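Local structure of putative PAS/PAC sensor protein (Nakamurella multipartita DSM 44233, 6HMJ) at residues S137-A142 against R170-L175; G144-A149 against F158-W163. The protein acts as a flavin-binding blue-light receptor of the light-oxygen-voltage type that mediates RNA binding and translational regulation. All coordinates share one frame; numbering follows the deposited sequence.

Contact 1: S137-A142 against R170-L175; sequences SEIDQA and RKLRDL
Ile139 reaches Leu172 and Arg173 because its CG1 stands anti to the carbonyl carbon (chi1 -67°) and CD1 continues in a fully extended line (chi2 180°). Leu172 turns its CG anti to the backbone N (chi1 174°), which brings its branched end round to the isoleucine tip. The contact joins the long helix 114-149 to the start of helix 172-185 within the ANTAR domain, a helical module generally assigned to RNA binding. Ile139 CD1 lies 3.9 Å from Leu172 CG and 4.0 Å from Leu172 CD2. The two side chains cross at about a right angle, and the end methyl of the isoleucine meets the branch point of the leucine. The backbones come close here, with the CA atoms of Ile139 and Arg173 6.2 Å apart. Arg173 takes part through the base of its side chain, and its extended chain carries the guanidinium away from the helix 114-149 segment. No hydrogen bond links the two segments. Ile139 also packs on Ala176, one turn further along helix 172-185, and Leu172 also touches helix 154-167. On the arginine side, Ile139 CD1 approaches Arg173 CA at 4.1 Å and Arg173 CB at 4.2 Å.

Contact 2: G144-A149 against F158-W163; sequences GIVMAA and FALLKW
Val146 meets Leu160 and Leu161 through apolar contacts, one from each of its methyl groups. Its CG1 faces Leu160 CD1 at 4.2 Å. Its CG2 faces Leu161 CD2 at 4.1 Å. The valine therefore engages two consecutive leucines of the other helix with its two branches. Chi1 of 167° sets this division, with CG1 anti to the backbone N and CG2 anti to the carbonyl carbon. Val146 and Leu161 run past each other in opposite directions, and their methyls touch in passing. All three residues are buried. The contact joins the last turns of helix 114-149 to helix 154-167 in the ANTAR domain, and a short link of four residues joins the two helices. The nearest CA atoms, of Val146 and Phe158, are 8.1 Å apart, and the side chains span the gap. No hydrogen bond crosses between the segments. Backbone bonds within each helix include Ala149 N to Ile145 O at 2.9 Å and Trp163 N to Ala159 O at 2.8 Å. Trp163 NE1 also bonds Gln362 OE1 of helix 351-372. Other helical residues pack on the group as well. Val146 touches Ala157, and Leu160 lies against Gln359 and Leu363 of helix 351-372.

How the contacts relate
Both contacts lie in the ANTAR domain, and their centres are about 10 Å apart. They share helix 114-149, with 137-142 coming before 144-149. Helix 154-167 follows and pairs with the later segment. Helix 172-185 comes next and returns to the earlier one. Contact 2 therefore falls within the chain interval spanned by contact 1. The contacts also touch directly: Leu172 CD2 is 3.6 Å from Phe158 CE1, and Leu172 CD1 is 3.6 Å from Leu161 CB. Together they assemble three helices into one packed unit. Contact 2 is buried, while contact 1 is nearer the surface. Helix 114-149 also packs on the second subunit in both regions, so the unit adjoins the dimer interface.

Contact 1: S137-A142 against R170-L175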
ATOM      1  N   SER A 137      -5.751   1.943   7.137  1.00 73.10           N
ATOM      2  CA  SER A 137      -4.772   2.564   6.252  1.00 75.75           C
ATOM      3  C   SER A 137      -3.946   1.519   5.510  1.00 74.55           C
ATOM      4  O   SER A 137      -3.600   1.712   4.339  1.00 75.22           O
ATOM      5  CB  SER A 137      -3.856   3.489   7.053  1.00 78.08           C
ATOM      6  OG  SER A 137      -3.114   2.757   8.013  1.00 79.34           O
ATOM      7  N   GLU A 138      -3.615   0.406   6.169  1.00 74.30           N
ATOM      8  CA  GLU A 138      -2.835  -0.627   5.500  1.00 73.60           C
ATOM      9  C   GLU A 138      -3.671  -1.364   4.464  1.00 71.90           C
ATOM     10  O   GLU A 138      -3.186  -1.666   3.367  1.00 71.57           O
ATOM     11  CB  GLU A 138      -2.262  -1.607   6.523  1.00 74.42           C
ATOM     12  CG  GLU A 138      -1.043  -1.079   7.252  1.00 78.73           C
ATOM     13  CD  GLU A 138      -0.357  -2.147   8.076  1.00 83.39           C
ATOM     14  OE1 GLU A 138      -1.068  -2.958   8.704  1.00 85.02           O
ATOM     15  OE2 GLU A 138       0.893  -2.182   8.088  1.00 86.31           O
ATOM     16  N   ILE A 139      -4.933  -1.657   4.785  1.00 68.21           N
ATOM     17  CA  ILE A 139      -5.818  -2.258   3.794  1.00 67.35           C
ATOM     18  C   ILE A 139      -5.984  -1.324   2.604  1.00 66.86           C
ATOM     19  O   ILE A 139      -5.964  -1.757   1.445  1.00 66.27           O
ATOM     20  CB  ILE A 139      -7.173  -2.616   4.431  1.00 68.62           C
ATOM     21  CG1 ILE A 139      -6.982  -3.737   5.457  1.00 70.14           C
ATOM     22  CG2 ILE A 139      -8.176  -3.016   3.349  1.00 69.48           C
ATOM     23  CD1 ILE A 139      -8.259  -4.176   6.157  1.00 70.35           C
ATOM     24  N   ASP A 140      -6.149  -0.026   2.867  1.00 68.27           N
ATOM     25  CA  ASP A 140      -6.271   0.941   1.782  1.00 67.63           C
ATOM     26  C   ASP A 140      -5.003   0.985   0.936  1.00 64.98           C
ATOM     27  O   ASP A 140      -5.074   1.084  -0.294  1.00 63.71           O
ATOM     28  CB  ASP A 140      -6.589   2.326   2.347  1.00 69.02           C
ATOM     29  CG  ASP A 140      -8.016   2.433   2.852  1.00 68.83           C
ATOM     30  OD1 ASP A 140      -8.856   1.609   2.434  1.00 68.32           O
ATOM     31  OD2 ASP A 140      -8.298   3.342   3.662  1.00 69.42           O
ATOM     32  N   GLN A 141      -3.833   0.922   1.578  1.00 63.76           N
ATOM     33  CA  GLN A 141      -2.580   0.907   0.830  1.00 63.70           C
ATOM     34  C   GLN A 141      -2.466  -0.361  -0.009  1.00 62.56           C
ATOM     35  O   GLN A 141      -2.122  -0.307  -1.196  1.00 61.69           O
ATOM     36  CB  GLN A 141      -1.393   1.026   1.786  1.00 63.55           C
ATOM     37  CG  GLN A 141      -0.041   1.070   1.090  1.00 63.71           C
ATOM     38  CD  GLN A 141       1.103   1.307   2.054  1.00 64.90           C
ATOM     39  OE1 GLN A 141       0.887   1.585   3.232  1.00 67.46           O
ATOM     40  NE2 GLN A 141       2.329   1.192   1.559  1.00 64.65           N
ATOM     41  N   ALA A 142      -2.749  -1.517   0.596  1.00 62.25           N
ATOM     42  CA  ALA A 142      -2.696  -2.771  -0.147  1.00 60.00           C
ATOM     43  C   ALA A 142      -3.729  -2.783  -1.266  1.00 59.02           C
ATOM     44  O   ALA A 142      -3.463  -3.292  -2.360  1.00 58.70           O
ATOM     45  CB  ALA A 142      -2.907  -3.956   0.797  1.00 58.26           C
ATOM     46  N   ARG A 170      -6.249 -16.375   6.309  1.00 76.18           N
ATOM     47  CA  ARG A 170      -5.818 -15.211   7.064  1.00 74.14           C
ATOM     48  C   ARG A 170      -6.951 -14.195   7.109  1.00 72.77           C
ATOM     49  O   ARG A 170      -7.841 -14.186   6.255  1.00 72.88           O
ATOM     50  CB  ARG A 170      -4.578 -14.558   6.435  1.00 73.38           C
ATOM     51  CG  ARG A 170      -3.322 -15.399   6.492  1.00 76.36           C
ATOM     52  CD  ARG A 170      -2.212 -14.790   5.638  1.00 76.28           C
ATOM     53  NE  ARG A 170      -0.949 -15.512   5.786  1.00 76.92           N
ATOM     54  CZ  ARG A 170       0.156 -15.016   6.341  1.00 77.91           C
ATOM     55  NH1 ARG A 170       0.194 -13.770   6.802  1.00 77.81           N
ATOM     56  NH2 ARG A 170       1.241 -15.771   6.421  1.00 79.74           N
ATOM     57  N   LYS A 171      -6.916 -13.337   8.124  1.00 72.66           N
ATOM     58  CA  LYS A 171      -7.797 -12.180   8.144  1.00 71.61           C
ATOM     59  C   LYS A 171      -7.268 -11.113   7.197  1.00 69.30           C
ATOM     60  O   LYS A 171      -6.059 -10.870   7.122  1.00 68.44           O
ATOM     61  CB  LYS A 171      -7.935 -11.609   9.553  1.00 72.71           C
ATOM     62  CG  LYS A 171      -8.704 -12.492  10.519  1.00 75.04           C
ATOM     63  CD  LYS A 171      -9.200 -11.675  11.705  1.00 77.65           C
ATOM     64  CE  LYS A 171     -10.011 -12.513  12.677  1.00 81.25           C
ATOM     65  NZ  LYS A 171     -10.524 -11.693  13.817  1.00 83.11           N
ATOM     66  N   LEU A 172      -8.189 -10.479   6.471  1.00 67.48           N
ATOM     67  CA  LEU A 172      -7.863  -9.469   5.474  1.00 66.02           C
ATOM     68  C   LEU A 172      -6.785  -8.505   5.947  1.00 67.63           C
ATOM     69  O   LEU A 172      -5.878  -8.163   5.181  1.00 69.19           O
ATOM     70  CB  LEU A 172      -9.124  -8.686   5.104  1.00 65.39           C
ATOM     71  CG  LEU A 172      -8.929  -7.495   4.166  1.00 65.33           C
ATOM     72  CD1 LEU A 172      -8.270  -7.944   2.876  1.00 63.96           C
ATOM     73  CD2 LEU A 172     -10.253  -6.804   3.882  1.00 65.65           C
ATOM     74  N   ARG A 173      -6.867  -8.055   7.200  1.00 69.73           N
ATOM     75  CA  ARG A 173      -5.888  -7.090   7.690  1.00 71.68           C
ATOM     76  C   ARG A 173      -4.508  -7.724   7.815  1.00 70.24           C
ATOM     77  O   ARG A 173      -3.493  -7.075   7.534  1.00 68.79           O
ATOM     78  CB  ARG A 173      -6.337  -6.507   9.029  1.00 75.67           C
ATOM     79  CG  ARG A 173      -6.479  -7.515  10.152  1.00 80.19           C
ATOM     80  CD  ARG A 173      -6.988  -6.845  11.417  1.00 85.18           C
ATOM     81  NE  ARG A 173      -7.093  -7.779  12.536  1.00 89.84           N
ATOM     82  CZ  ARG A 173      -8.173  -8.504  12.820  1.00 92.36           C
ATOM     83  NH1 ARG A 173      -9.263  -8.419  12.070  1.00 92.81           N
ATOM     84  NH2 ARG A 173      -8.157  -9.323  13.864  1.00 93.78           N
ATOM     85  N   ASP A 174      -4.447  -8.994   8.225  1.00 70.15           N
ATOM     86  CA  ASP A 174      -3.160  -9.676   8.308  1.00 71.18           C
ATOM     87  C   ASP A 174      -2.568  -9.893   6.923  1.00 69.08           C
ATOM     88  O   ASP A 174      -1.361  -9.719   6.722  1.00 69.29           O
ATOM     89  CB  ASP A 174      -3.315 -11.012   9.032  1.00 72.97           C
ATOM     90  CG  ASP A 174      -3.765 -10.846  10.463  1.00 73.50           C
ATOM     91  OD1 ASP A 174      -3.389  -9.832  11.086  1.00 73.30           O
ATOM     92  OD2 ASP A 174      -4.485 -11.734  10.965  1.00 74.07           O
ATOM     93  N   LEU A 175      -3.403 -10.274   5.954  1.00 67.58           N
ATOM     94  CA  LEU A 175      -2.934 -10.397   4.580  1.00 64.81           C
ATOM     95  C   LEU A 175      -2.367  -9.073   4.085  1.00 64.66           C
ATOM     96  O   LEU A 175      -1.270  -9.026   3.514  1.00 66.89           O
ATOM     97  CB  LEU A 175      -4.079 -10.856   3.675  1.00 63.32           C
ATOM     98  CG  LEU A 175      -3.693 -11.086   2.209  1.00 63.15           C
ATOM     99  CD1 LEU A 175      -3.092 -12.476   2.031  1.00 64.04           C
ATOM    100  CD2 LEU A 175      -4.882 -10.877   1.282  1.00 62.49           C
TER

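Contact 2: G144-A149 against F158-W163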
ATOM      1  N   GLY A 144      -4.698  -0.251  -2.987  1.00 62.89           N
ATOM      2  CA  GLY A 144      -4.142   0.546  -4.067  1.00 63.50           C
ATOM      3  C   GLY A 144      -3.000  -0.147  -4.783  1.00 63.45           C
ATOM      4  O   GLY A 144      -2.877  -0.055  -6.007  1.00 65.46           O
ATOM      5  N   ILE A 145      -2.141  -0.839  -4.031  1.00 59.58           N
ATOM      6  CA  ILE A 145      -1.043  -1.580  -4.643  1.00 55.77           C
ATOM      7  C   ILE A 145      -1.587  -2.599  -5.637  1.00 53.27           C
ATOM      8  O   ILE A 145      -1.091  -2.723  -6.763  1.00 52.36           O
ATOM      9  CB  ILE A 145      -0.181  -2.252  -3.560  1.00 55.12           C
ATOM     10  CG1 ILE A 145       0.620  -1.198  -2.794  1.00 57.17           C
ATOM     11  CG2 ILE A 145       0.750  -3.280  -4.182  1.00 56.17           C
ATOM     12  CD1 ILE A 145       1.365  -1.738  -1.589  1.00 58.21           C
ATOM     13  N   VAL A 146      -2.612  -3.350  -5.230  1.00 52.67           N
ATOM     14  CA  VAL A 146      -3.204  -4.343  -6.119  1.00 50.80           C
ATOM     15  C   VAL A 146      -3.865  -3.669  -7.316  1.00 49.65           C
ATOM     16  O   VAL A 146      -3.773  -4.158  -8.448  1.00 49.07           O
ATOM     17  CB  VAL A 146      -4.202  -5.222  -5.340  1.00 50.09           C
ATOM     18  CG1 VAL A 146      -5.048  -6.047  -6.296  1.00 48.68           C
ATOM     19  CG2 VAL A 146      -3.458  -6.125  -4.362  1.00 50.07           C
ATOM     20  N   MET A 147      -4.551  -2.546  -7.084  1.00 50.31           N
ATOM     21  CA  MET A 147      -5.223  -1.839  -8.170  1.00 52.61           C
ATOM     22  C   MET A 147      -4.263  -1.539  -9.315  1.00 54.15           C
ATOM     23  O   MET A 147      -4.537  -1.862 -10.476  1.00 54.05           O
ATOM     24  CB  MET A 147      -5.836  -0.538  -7.645  1.00 56.52           C
ATOM     25  CG  MET A 147      -7.154  -0.708  -6.910  1.00 59.19           C
ATOM     26  SD  MET A 147      -7.812   0.866  -6.330  1.00 62.85           S
ATOM     27  CE  MET A 147      -8.179   1.673  -7.884  1.00 62.97           C
ATOM     28  N   ALA A 148      -3.128  -0.911  -9.005  1.00 55.25           N
ATOM     29  CA  ALA A 148      -2.215  -0.468 -10.050  1.00 57.85           C
ATOM     30  C   ALA A 148      -1.278  -1.579 -10.511  1.00 57.00           C
ATOM     31  O   ALA A 148      -0.928  -1.631 -11.695  1.00 57.15           O
ATOM     32  CB  ALA A 148      -1.410   0.735  -9.555  1.00 59.90           C
ATOM     33  N   ALA A 149      -0.865  -2.470  -9.607  1.00 56.37           N
ATOM     34  CA  ALA A 149       0.046  -3.546  -9.986  1.00 55.74           C
ATOM     35  C   ALA A 149      -0.562  -4.420 -11.075  1.00 55.70           C
ATOM     36  O   ALA A 149       0.104  -4.755 -12.063  1.00 57.99           O
ATOM     37  CB  ALA A 149       0.407  -4.388  -8.762  1.00 56.15           C
ATOM     38  N   PHE A 158     -10.032  -5.132  -4.095  1.00 57.88           N
ATOM     39  CA  PHE A 158     -10.501  -5.538  -2.776  1.00 57.02           C
ATOM     40  C   PHE A 158     -11.002  -6.974  -2.789  1.00 55.52           C
ATOM     41  O   PHE A 158     -10.776  -7.725  -1.832  1.00 55.83           O
ATOM     42  CB  PHE A 158     -11.599  -4.586  -2.303  1.00 58.94           C
ATOM     43  CG  PHE A 158     -11.999  -4.790  -0.874  1.00 60.00           C
ATOM     44  CD1 PHE A 158     -11.207  -4.313   0.155  1.00 60.50           C
ATOM     45  CD2 PHE A 158     -13.169  -5.457  -0.560  1.00 60.49           C
ATOM     46  CE1 PHE A 158     -11.572  -4.500   1.469  1.00 61.30           C
ATOM     47  CE2 PHE A 158     -13.540  -5.646   0.754  1.00 61.65           C
ATOM     48  CZ  PHE A 158     -12.741  -5.167   1.770  1.00 62.10           C
ATOM     49  N   ALA A 159     -11.690  -7.377  -3.860  1.00 54.21           N
ATOM     50  CA  ALA A 159     -12.156  -8.756  -3.957  1.00 52.88           C
ATOM     51  C   ALA A 159     -10.987  -9.731  -3.963  1.00 52.92           C
ATOM     52  O   ALA A 159     -11.045 -10.783  -3.315  1.00 55.04           O
ATOM     53  CB  ALA A 159     -13.013  -8.933  -5.210  1.00 51.42           C
ATOM     54  N   LEU A 160      -9.908  -9.395  -4.679  1.00 51.52           N
ATOM     55  CA  LEU A 160      -8.733 -10.260  -4.701  1.00 52.65           C
ATOM     56  C   LEU A 160      -8.087 -10.343  -3.326  1.00 53.41           C
ATOM     57  O   LEU A 160      -7.610 -11.411  -2.922  1.00 54.33           O
ATOM     58  CB  LEU A 160      -7.718  -9.757  -5.728  1.00 52.48           C
ATOM     59  CG  LEU A 160      -8.028 -10.024  -7.201  1.00 51.73           C
ATOM     60  CD1 LEU A 160      -6.983  -9.366  -8.082  1.00 51.20           C
ATOM     61  CD2 LEU A 160      -8.102 -11.515  -7.482  1.00 51.98           C
ATOM     62  N   LEU A 161      -8.033  -9.223  -2.605  1.00 53.74           N
ATOM     63  CA  LEU A 161      -7.518  -9.251  -1.241  1.00 56.48           C
ATOM     64  C   LEU A 161      -8.361 -10.166  -0.361  1.00 57.87           C
ATOM     65  O   LEU A 161      -7.824 -10.904   0.474  1.00 57.28           O
ATOM     66  CB  LEU A 161      -7.476  -7.838  -0.664  1.00 56.43           C
ATOM     67  CG  LEU A 161      -6.348  -6.934  -1.161  1.00 56.73           C
ATOM     68  CD1 LEU A 161      -6.490  -5.540  -0.571  1.00 59.74           C
ATOM     69  CD2 LEU A 161      -4.988  -7.511  -0.809  1.00 55.63           C
ATOM     70  N   LYS A 162      -9.687 -10.127  -0.528  1.00 60.50           N
ATOM     71  CA  LYS A 162     -10.548 -11.048   0.209  1.00 62.18           C
ATOM     72  C   LYS A 162     -10.309 -12.486  -0.233  1.00 61.75           C
ATOM     73  O   LYS A 162     -10.253 -13.398   0.600  1.00 61.94           O
ATOM     74  CB  LYS A 162     -12.017 -10.670   0.017  1.00 63.69           C
ATOM     75  CG  LYS A 162     -12.402  -9.330   0.626  1.00 65.61           C
ATOM     76  CD  LYS A 162     -13.915  -9.176   0.747  1.00 68.94           C
ATOM     77  CE  LYS A 162     -14.572  -8.914  -0.600  1.00 71.18           C
ATOM     78  NZ  LYS A 162     -16.035  -8.669  -0.461  1.00 74.24           N
ATOM     79  N   TRP A 163     -10.169 -12.705  -1.543  1.00 61.19           N
ATOM     80  CA  TRP A 163      -9.912 -14.046  -2.059  1.00 63.02           C
ATOM     81  C   TRP A 163      -8.621 -14.613  -1.486  1.00 62.25           C
ATOM     82  O   TRP A 163      -8.596 -15.739  -0.974  1.00 62.86           O
ATOM     83  CB  TRP A 163      -9.853 -14.007  -3.586  1.00 65.33           C
ATOM     84  CG  TRP A 163      -9.382 -15.285  -4.207  1.00 67.98           C
ATOM     85  CD1 TRP A 163      -8.225 -15.481  -4.907  1.00 67.37           C
ATOM     86  CD2 TRP A 163     -10.056 -16.548  -4.185  1.00 71.15           C
ATOM     87  NE1 TRP A 163      -8.138 -16.787  -5.321  1.00 68.40           N
ATOM     88  CE2 TRP A 163      -9.250 -17.463  -4.892  1.00 70.95           C
ATOM     89  CE3 TRP A 163     -11.264 -16.993  -3.637  1.00 73.27           C
ATOM     90  CZ2 TRP A 163      -9.611 -18.797  -5.064  1.00 73.30           C
ATOM     91  CZ3 TRP A 163     -11.621 -18.319  -3.809  1.00 74.74           C
ATOM     92  CH2 TRP A 163     -10.798 -19.205  -4.516  1.00 75.10           C
TER